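Poly(3-hydroxyalkanoate) polymerase subunit PhaC (Cupriavidus necator, PDB 5HZ2) polymerizes (R)-3-hydroxybutyryl-CoA into polyhydroxybutyrate, an intracellular energy reserve, the crystallized piece being the C-terminal catalytic domain of the enzyme, with an alpha/beta-hydrolase fold. Local coordinates at residues A132-H137 / C258-D263. Residues are numbered along the deposited sequence; the frame is centred on the assembly and turned at random.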
loop_
_atom_site.group_PDB
_atom_site.type_symbol
_atom_site.label_atom_id
_atom_site.label_comp_id
_atom_site.label_asym_id
_atom_site.label_seq_id
_atom_site.Cartn_x
_atom_site.Cartn_y
_atom_site.Cartn_z
ATOM N N ALA A 132 -32.056 8.224 20.169
ATOM C CA ALA A 132 -31.747 7.546 21.427
ATOM C C ALA A 132 -31.433 8.525 22.542
ATOM O O ALA A 132 -31.847 8.308 23.679
ATOM C CB ALA A 132 -30.615 6.576 21.295
ATOM N N ALA A 133 -30.723 9.600 22.239
ATOM C CA ALA A 133 -30.526 10.682 23.222
ATOM C C ALA A 133 -31.822 11.382 23.609
ATOM O O ALA A 133 -31.852 11.976 24.674
ATOM C CB ALA A 133 -29.539 11.714 22.723
ATOM N N ARG A 134 -32.858 11.350 22.765
ATOM C CA ARG A 134 -34.201 11.798 23.136
ATOM C C ARG A 134 -34.997 10.723 23.887
ATOM O O ARG A 134 -36.151 10.936 24.254
ATOM C CB ARG A 134 -34.979 12.249 21.890
ATOM C CG ARG A 134 -34.393 13.467 21.179
ATOM C CD ARG A 134 -35.158 13.816 19.907
ATOM N NE ARG A 134 -34.569 14.954 19.192
ATOM C CZ ARG A 134 -34.925 15.332 17.964
ATOM N NH1 ARG A 134 -35.858 14.695 17.283
ATOM N NH2 ARG A 134 -34.297 16.330 17.394
ATOM N N GLY A 135 -34.412 9.568 24.123
ATOM C CA GLY A 135 -35.105 8.493 24.777
ATOM C C GLY A 135 -36.022 7.709 23.884
ATOM O O GLY A 135 -36.822 6.995 24.408
ATOM N N GLU A 136 -35.853 7.752 22.535
ATOM C CA GLU A 136 -36.704 7.047 21.619
ATOM C C GLU A 136 -35.956 5.947 20.885
ATOM O O GLU A 136 -34.759 6.094 20.560
ATOM C CB GLU A 136 -37.304 7.986 20.602
ATOM C CG GLU A 136 -38.186 9.088 21.139
ATOM C CD GLU A 136 -38.547 10.081 20.063
ATOM O OE1 GLU A 136 -39.220 9.706 19.078
ATOM O OE2 GLU A 136 -38.157 11.266 20.198
ATOM N N HIS A 137 -36.638 4.823 20.688
ATOM C CA HIS A 137 -35.984 3.608 20.189
ATOM C C HIS A 137 -36.851 2.929 19.163
ATOM O O HIS A 137 -37.309 1.824 19.376
ATOM C CB HIS A 137 -35.626 2.664 21.344
ATOM C CG HIS A 137 -34.742 3.304 22.376
ATOM N ND1 HIS A 137 -33.371 3.404 22.231
ATOM C CD2 HIS A 137 -35.040 3.923 23.551
ATOM C CE1 HIS A 137 -32.863 4.036 23.280
ATOM N NE2 HIS A 137 -33.855 4.362 24.089
ATOM N N CYS A 258 -29.230 18.195 15.833
ATOM C CA CYS A 258 -30.657 18.377 16.171
ATOM C C CYS A 258 -30.825 18.533 17.691
ATOM O O CYS A 258 -31.674 17.889 18.309
ATOM C CB CYS A 258 -31.488 17.216 15.662
ATOM S SG CYS A 258 -31.458 17.101 13.843
ATOM N N GLY A 259 -29.934 19.284 18.284
ATOM C CA GLY A 259 -29.984 19.544 19.745
ATOM C C GLY A 259 -29.374 18.562 20.725
ATOM O O GLY A 259 -29.388 18.831 21.927
ATOM N N VAL A 260 -28.836 17.422 20.283
ATOM C CA VAL A 260 -28.318 16.413 21.212
ATOM C C VAL A 260 -26.947 15.944 20.772
ATOM O O VAL A 260 -26.623 16.010 19.551
ATOM C CB VAL A 260 -29.292 15.223 21.384
ATOM C CG1 VAL A 260 -30.600 15.674 22.049
ATOM C CG2 VAL A 260 -29.602 14.513 20.059
ATOM N N PRO A 261 -26.136 15.452 21.722
ATOM C CA PRO A 261 -24.853 14.905 21.297
ATOM C C PRO A 261 -25.073 13.574 20.598
ATOM O O PRO A 261 -25.970 12.841 20.950
ATOM C CB PRO A 261 -24.082 14.658 22.608
ATOM C CG PRO A 261 -24.926 15.364 23.688
ATOM C CD PRO A 261 -26.323 15.297 23.188
ATOM N N VAL A 262 -24.233 13.292 19.615
ATOM C CA VAL A 262 -24.328 12.046 18.873
ATOM C C VAL A 262 -23.337 11.064 19.452
ATOM O O VAL A 262 -22.121 11.298 19.426
ATOM C CB VAL A 262 -23.960 12.297 17.382
ATOM C CG1 VAL A 262 -23.840 10.995 16.650
ATOM C CG2 VAL A 262 -25.009 13.135 16.756
ATOM N N ASP A 263 -23.881 9.962 19.956
ATOM C CA ASP A 263 -23.118 8.826 20.443
ATOM C C ASP A 263 -23.642 7.602 19.730
ATOM O O ASP A 263 -24.742 7.126 19.975
ATOM C CB ASP A 263 -23.222 8.684 21.966
ATOM C CG ASP A 263 -22.433 7.452 22.503
ATOM O OD1 ASP A 263 -21.780 6.653 21.728
ATOM O OD2 ASP A 263 -22.417 7.307 23.754
HETATM O O HOH W 1 -33.447 17.085 20.750
#
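The carbonyl oxygen of Cys-258 is gripped twice by Arg-134, once directly and once through a water. Arg-134 NH2 gives Cys-258 O a nearly straight hydrogen bond (3.2 Å, 162° at the hydrogen) that arrives in the carbonyl plane, on a lone pair, while the oxygen meets the guanidinium at its edge. The water accepts from Arg-134 NE at 2.9 Å and donates to Cys-258 O at 3.1 Å, so two N-H groups of the guanidinium, at NE and NH2, serve one carbonyl oxygen, the first through the water. In this alpha/beta-hydrolase fold the contact ties the C-terminal end of helix 119-133, the helix that follows the predicted nucleophile Cys-118, to the small two-stranded hairpin of 256-257 and 260-261. That helix closes with a Schellman motif at Gly-135, whose N bonds back to Ala-132 O. Arg-134 sends CG anti to its carbonyl carbon (chi1 -64°) and runs extended from CG to NE, which carries the guanidinium up to Cys-258; there NH2 also forms a salt bridge with Glu-93 of helix 88-107. From the same helix, Asp-89 OD2 accepts a hydrogen bond from Cys-258 N. Further along the hairpin the packing is apolar and near the surface: Ala-133 CB points at Val-260 and sits 3.8 Å from its CB, with Val-260 CG2 at 3.9 Å from the same methyl.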